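Side-chain contacts in cell wall binding protein cwp8 (Peptoclostridium difficile, PDB 5J6Q), which probably attaches to the bacterial cell wall as a surface-layer protein through its three CWB2 modules: residues T296-V301 with A533-P538; D324-A329 with A428-I433. All coordinates share one frame; numbering follows the deposited sequence.

Contact 1 (T296-V301 with A533-P538); sequences TTAVEV and ALTAAP
Two neighbouring helices on one face of a parallel sheet, a recurrent layout in alpha/beta folds, are joined here through Ala-298 and Val-301 of helix 294-305 and Thr-535 and Ala-536 of helix 531-542. The helices fall in the first and third CWB2 sequence repeats. Their short segments run almost exactly alongside each other in the same direction, 7° apart, with axes 9.4 Å from one another at the closest approach, a spacing common for packed helices. The CA atoms of Ala-298 and Thr-535 are 5.9 Å apart, and the methyl CB of Ala-298 meets the methyl CG2 of Thr-535 at 3.7 Å.

One turn further on, Val-301 touches the other helix with both of its branches. CG1, placed opposite the backbone N by a chi1 of 169°, lies against the carbonyl oxygen O of Thr-535 at 3.4 Å, while CG2 reaches the methyl CB of Ala-536 at 4.2 Å. CG2 also comes to 4.1 Å from OG1 of Thr-535, a van der Waals neighbour rather than a bonding partner. That hydroxyl instead turns back on its own helix and hydrogen-bonds the carbonyl oxygen of Asp-532. The same rotation, chi1 55°, leaves the methyl branch to face Ala-298. Beneath the pair, Ile-575 of strand 572-575 touches Val-301 and Ala-536 alike, so that strand supplies a shared floor for both helices. Just beyond, helix 531-542 kinks at Pro-538, whose N makes no bond to the preceding turn.

The chemistry is that of buried apolar packing between two helices on one sheet: a threonine can serve there as a methyl-bearing residue because its hydroxyl is satisfied within its own helix.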
loop_
_atom_site.group_PDB
_atom_site.type_symbol
_atom_site.label_atom_id
_atom_site.label_comp_id
_atom_site.label_asym_id
_atom_site.label_seq_id
_atom_site.Cartn_x
_atom_site.Cartn_y
_atom_site.Cartn_z
ATOM N N THR A 296 -16.490 2.204 13.292
ATOM C CA THR A 296 -15.893 2.785 12.056
ATOM C C THR A 296 -16.024 1.798 10.852
ATOM O O THR A 296 -16.186 2.247 9.685
ATOM C CB THR A 296 -14.499 3.283 12.309
ATOM O OG1 THR A 296 -13.779 2.276 13.080
ATOM C CG2 THR A 296 -14.536 4.616 13.085
ATOM N N THR A 297 -16.003 0.470 11.128
ATOM C CA THR A 297 -16.341 -0.483 10.039
ATOM C C THR A 297 -17.756 -0.188 9.575
ATOM O O THR A 297 -17.973 -0.096 8.350
ATOM C CB THR A 297 -16.245 -1.921 10.515
ATOM O OG1 THR A 297 -14.879 -2.136 10.920
ATOM C CG2 THR A 297 -16.686 -2.934 9.440
ATOM N N ALA A 298 -18.721 0.011 10.490
ATOM C CA ALA A 298 -20.150 0.296 10.089
ATOM C C ALA A 298 -20.250 1.575 9.188
ATOM O O ALA A 298 -20.975 1.576 8.166
ATOM C CB ALA A 298 -21.056 0.417 11.325
ATOM N N VAL A 299 -19.458 2.622 9.517
ATOM C CA VAL A 299 -19.383 3.800 8.628
ATOM C C VAL A 299 -18.803 3.437 7.257
ATOM O O VAL A 299 -19.305 3.907 6.208
ATOM C CB VAL A 299 -18.519 4.917 9.278
ATOM C CG1 VAL A 299 -18.442 6.123 8.340
ATOM C CG2 VAL A 299 -19.088 5.339 10.678
ATOM N N GLU A 300 -17.708 2.617 7.221
ATOM C CA GLU A 300 -17.141 2.241 5.909
ATOM C C GLU A 300 -18.127 1.439 5.062
ATOM O O GLU A 300 -18.100 1.613 3.826
ATOM C CB GLU A 300 -15.787 1.471 6.003
ATOM C CG GLU A 300 -14.676 2.307 6.650
ATOM C CD GLU A 300 -14.441 3.647 5.889
ATOM O OE1 GLU A 300 -14.194 3.597 4.700
ATOM O OE2 GLU A 300 -14.529 4.722 6.493
ATOM N N VAL A 301 -18.981 0.582 5.664
ATOM C CA VAL A 301 -20.024 -0.080 4.859
ATOM C C VAL A 301 -20.987 1.028 4.347
ATOM O O VAL A 301 -21.347 1.032 3.161
ATOM C CB VAL A 301 -20.851 -1.154 5.621
ATOM C CG1 VAL A 301 -22.099 -1.614 4.832
ATOM C CG2 VAL A 301 -19.943 -2.355 5.895
ATOM N N ALA A 533 -20.771 -8.632 9.953
ATOM C CA ALA A 533 -21.563 -9.398 9.094
ATOM C C ALA A 533 -22.947 -8.686 8.984
ATOM O O ALA A 533 -23.412 -8.444 7.876
ATOM C CB ALA A 533 -21.718 -10.805 9.641
ATOM N N LEU A 534 -23.579 -8.357 10.119
ATOM C CA LEU A 534 -24.877 -7.733 10.102
ATOM C C LEU A 534 -24.811 -6.294 9.487
ATOM O O LEU A 534 -25.701 -5.980 8.731
ATOM C CB LEU A 534 -25.538 -7.841 11.511
ATOM C CG LEU A 534 -25.191 -6.779 12.453
ATOM C CD1 LEU A 534 -26.163 -5.561 12.245
ATOM C CD2 LEU A 534 -25.242 -7.343 13.856
ATOM N N THR A 535 -23.768 -5.454 9.702
ATOM C CA THR A 535 -23.829 -4.145 8.990
ATOM C C THR A 535 -23.632 -4.325 7.476
ATOM O O THR A 535 -24.203 -3.545 6.712
ATOM C CB THR A 535 -22.782 -3.145 9.490
ATOM O OG1 THR A 535 -21.483 -3.679 9.424
ATOM C CG2 THR A 535 -23.057 -2.692 10.925
ATOM N N ALA A 536 -22.874 -5.391 7.030
ATOM C CA ALA A 536 -22.728 -5.585 5.599
ATOM C C ALA A 536 -23.842 -6.399 4.881
ATOM O O ALA A 536 -23.870 -6.400 3.617
ATOM C CB ALA A 536 -21.376 -6.239 5.284
ATOM N N ALA A 537 -24.725 -7.047 5.553
ATOM C CA ALA A 537 -25.668 -7.849 4.796
ATOM C C ALA A 537 -26.503 -6.981 3.715
ATOM O O ALA A 537 -26.693 -7.536 2.673
ATOM C CB ALA A 537 -26.610 -8.581 5.735
ATOM N N PRO A 538 -27.019 -5.714 3.936
ATOM C CA PRO A 538 -27.775 -4.990 2.855
ATOM C C PRO A 538 -26.852 -4.696 1.732
ATOM O O PRO A 538 -27.271 -4.574 0.566
ATOM C CB PRO A 538 -28.300 -3.702 3.557
ATOM C CG PRO A 538 -27.700 -3.800 5.057
ATOM C CD PRO A 538 -27.382 -5.217 5.274
#

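Contact 2 (D324-A329 with A428-I433)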
loop_
_atom_site.group_PDB
_atom_site.type_symbol
_atom_site.label_atom_id
_atom_site.label_comp_id
_atom_site.label_asym_id
_atom_site.label_seq_id
_atom_site.Cartn_x
_atom_site.Cartn_y
_atom_site.Cartn_z
ATOM N N ASP A 324 -31.273 -8.258 16.743
ATOM C CA ASP A 324 -32.063 -7.176 16.180
ATOM C C ASP A 324 -31.396 -6.735 14.904
ATOM O O ASP A 324 -32.064 -6.421 13.912
ATOM C CB ASP A 324 -32.133 -5.987 17.157
ATOM C CG ASP A 324 -32.569 -6.342 18.565
ATOM O OD1 ASP A 324 -33.238 -7.375 18.734
ATOM O OD2 ASP A 324 -32.233 -5.569 19.507
ATOM N N GLY A 325 -30.058 -6.685 14.929
ATOM C CA GLY A 325 -29.327 -6.287 13.752
ATOM C C GLY A 325 -29.471 -7.216 12.557
ATOM O O GLY A 325 -29.759 -6.754 11.464
ATOM N N LEU A 326 -29.264 -8.532 12.733
ATOM C CA LEU A 326 -29.325 -9.428 11.565
ATOM C C LEU A 326 -30.733 -9.422 11.027
ATOM O O LEU A 326 -30.925 -9.411 9.808
ATOM C CB LEU A 326 -28.820 -10.861 11.919
ATOM C CG LEU A 326 -29.722 -11.731 12.806
ATOM C CD1 LEU A 326 -30.763 -12.444 11.958
ATOM C CD2 LEU A 326 -28.874 -12.814 13.482
ATOM N N ALA A 327 -31.755 -9.399 11.966
ATOM C CA ALA A 327 -33.176 -9.302 11.536
ATOM C C ALA A 327 -33.420 -7.942 10.827
ATOM O O ALA A 327 -34.318 -7.845 9.985
ATOM C CB ALA A 327 -34.088 -9.424 12.752
ATOM N N SER A 328 -32.610 -6.886 11.131
ATOM C CA SER A 328 -32.821 -5.589 10.464
ATOM C C SER A 328 -32.347 -5.481 9.012
ATOM O O SER A 328 -32.496 -4.389 8.432
ATOM C CB SER A 328 -32.131 -4.496 11.250
ATOM O OG SER A 328 -32.734 -4.437 12.530
ATOM N N ALA A 329 -31.821 -6.570 8.415
ATOM C CA ALA A 329 -31.251 -6.451 7.074
ATOM C C ALA A 329 -32.281 -6.169 5.997
ATOM O O ALA A 329 -31.968 -5.295 5.183
ATOM C CB ALA A 329 -30.468 -7.727 6.706
ATOM N N ALA A 428 -25.469 -16.962 15.110
ATOM C CA ALA A 428 -24.365 -17.338 14.287
ATOM C C ALA A 428 -24.861 -18.148 13.042
ATOM O O ALA A 428 -24.134 -18.097 12.077
ATOM C CB ALA A 428 -23.440 -18.186 15.090
ATOM N N ASP A 429 -26.053 -18.910 13.112
ATOM C CA ASP A 429 -26.619 -19.641 11.948
ATOM C C ASP A 429 -27.439 -18.704 11.128
ATOM O O ASP A 429 -27.513 -18.835 9.891
ATOM C CB ASP A 429 -27.586 -20.793 12.327
ATOM C CG ASP A 429 -26.893 -22.002 12.858
ATOM O OD1 ASP A 429 -25.642 -22.155 12.616
ATOM O OD2 ASP A 429 -27.556 -22.808 13.502
ATOM N N ALA A 430 -28.114 -17.799 11.825
ATOM C CA ALA A 430 -29.033 -16.852 11.226
ATOM C C ALA A 430 -28.372 -15.851 10.342
ATOM O O ALA A 430 -28.859 -15.664 9.234
ATOM C CB ALA A 430 -29.800 -16.146 12.319
ATOM N N MET A 431 -27.272 -15.192 10.804
ATOM C CA MET A 431 -26.502 -14.211 10.067
ATOM C C MET A 431 -26.177 -14.631 8.641
ATOM O O MET A 431 -25.979 -13.803 7.799
ATOM C CB MET A 431 -25.188 -14.065 10.760
ATOM C CG MET A 431 -24.459 -12.957 10.273
ATOM S SD MET A 431 -25.265 -11.429 10.872
ATOM C CE MET A 431 -25.218 -11.751 12.631
ATOM N N SER A 432 -26.085 -15.899 8.415
ATOM C CA SER A 432 -25.809 -16.466 7.122
ATOM C C SER A 432 -26.942 -16.217 6.059
ATOM O O SER A 432 -26.692 -16.205 4.827
ATOM C CB SER A 432 -25.569 -17.955 7.362
ATOM O OG SER A 432 -24.213 -18.230 7.692
ATOM N N ILE A 433 -28.171 -15.976 6.534
ATOM C CA ILE A 433 -29.326 -15.753 5.642
ATOM C C ILE A 433 -29.711 -14.283 5.592
ATOM O O ILE A 433 -30.598 -13.951 4.834
ATOM C CB ILE A 433 -30.455 -16.704 6.207
ATOM C CG1 ILE A 433 -31.483 -17.036 5.117
ATOM C CG2 ILE A 433 -31.162 -16.035 7.405
ATOM C CD1 ILE A 433 -30.896 -17.547 3.779
#
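Ala-430 makes the first touch from segment 428-433, its methyl facing both branch ends of Leu-326 almost equally. Its CB lies 3.6 Å from CD2 of Leu-326 and 3.8 Å from CD1. With chi1 at 72°, a setting uncommon in helices, CG of the leucine stands between the backbone N and the carbonyl carbon, which turns both branches to Ala-430.

Met-431 follows and meets the same leucine nearer its root. Successive bends at chi2 (72°) and chi3 (56°) fold its chain so that the end comes closer to Leu-326 than its starting direction would suggest. The sulfur SD rests 3.7 Å from CB of Leu-326. The terminal methyl CE lies beside the same leucine, 3.8 Å from CB and 3.9 Å from CD2 of Leu-326. All of this is dispersion contact.

Beyond the methionine, Ser-432 sends OG to ND2 of Asn-502, and Ile-433 directs its end away from the contact, onto Val-505 and Tyr-509. Just past the segment, the hydroxyl of Ser-434 hydrogen-bonds the backbone O of Leu-326, a polar tie at the edge of the apolar packing. Among the neighbouring helices, 401-410 packs on segment 324-329, 498-509 on segment 428-433, and 531-542 on both.

In the fold
Both contacts are buried and apolar, yet they join different CWB2 sequence repeats: contact 1 links the first to the third, contact 2 the first to the second. Helix 531-542 is common ground. With Thr-535 and Ala-536 it packs on helix 294-305, while Ala-533 and Leu-534 meet contact 2, CB of Ala-533 lying 3.5 Å from CG of Met-431. The centres are about 13 Å apart. Contact 1, between long helices above a sheet, joins branched and methyl side chains and a backbone carbonyl; contact 2, between two short helical segments, centres on one leucine met by an alanine methyl and a folded methionine. Together they illustrate how one helix can link packing contributed by three CWB2 sequence repeats.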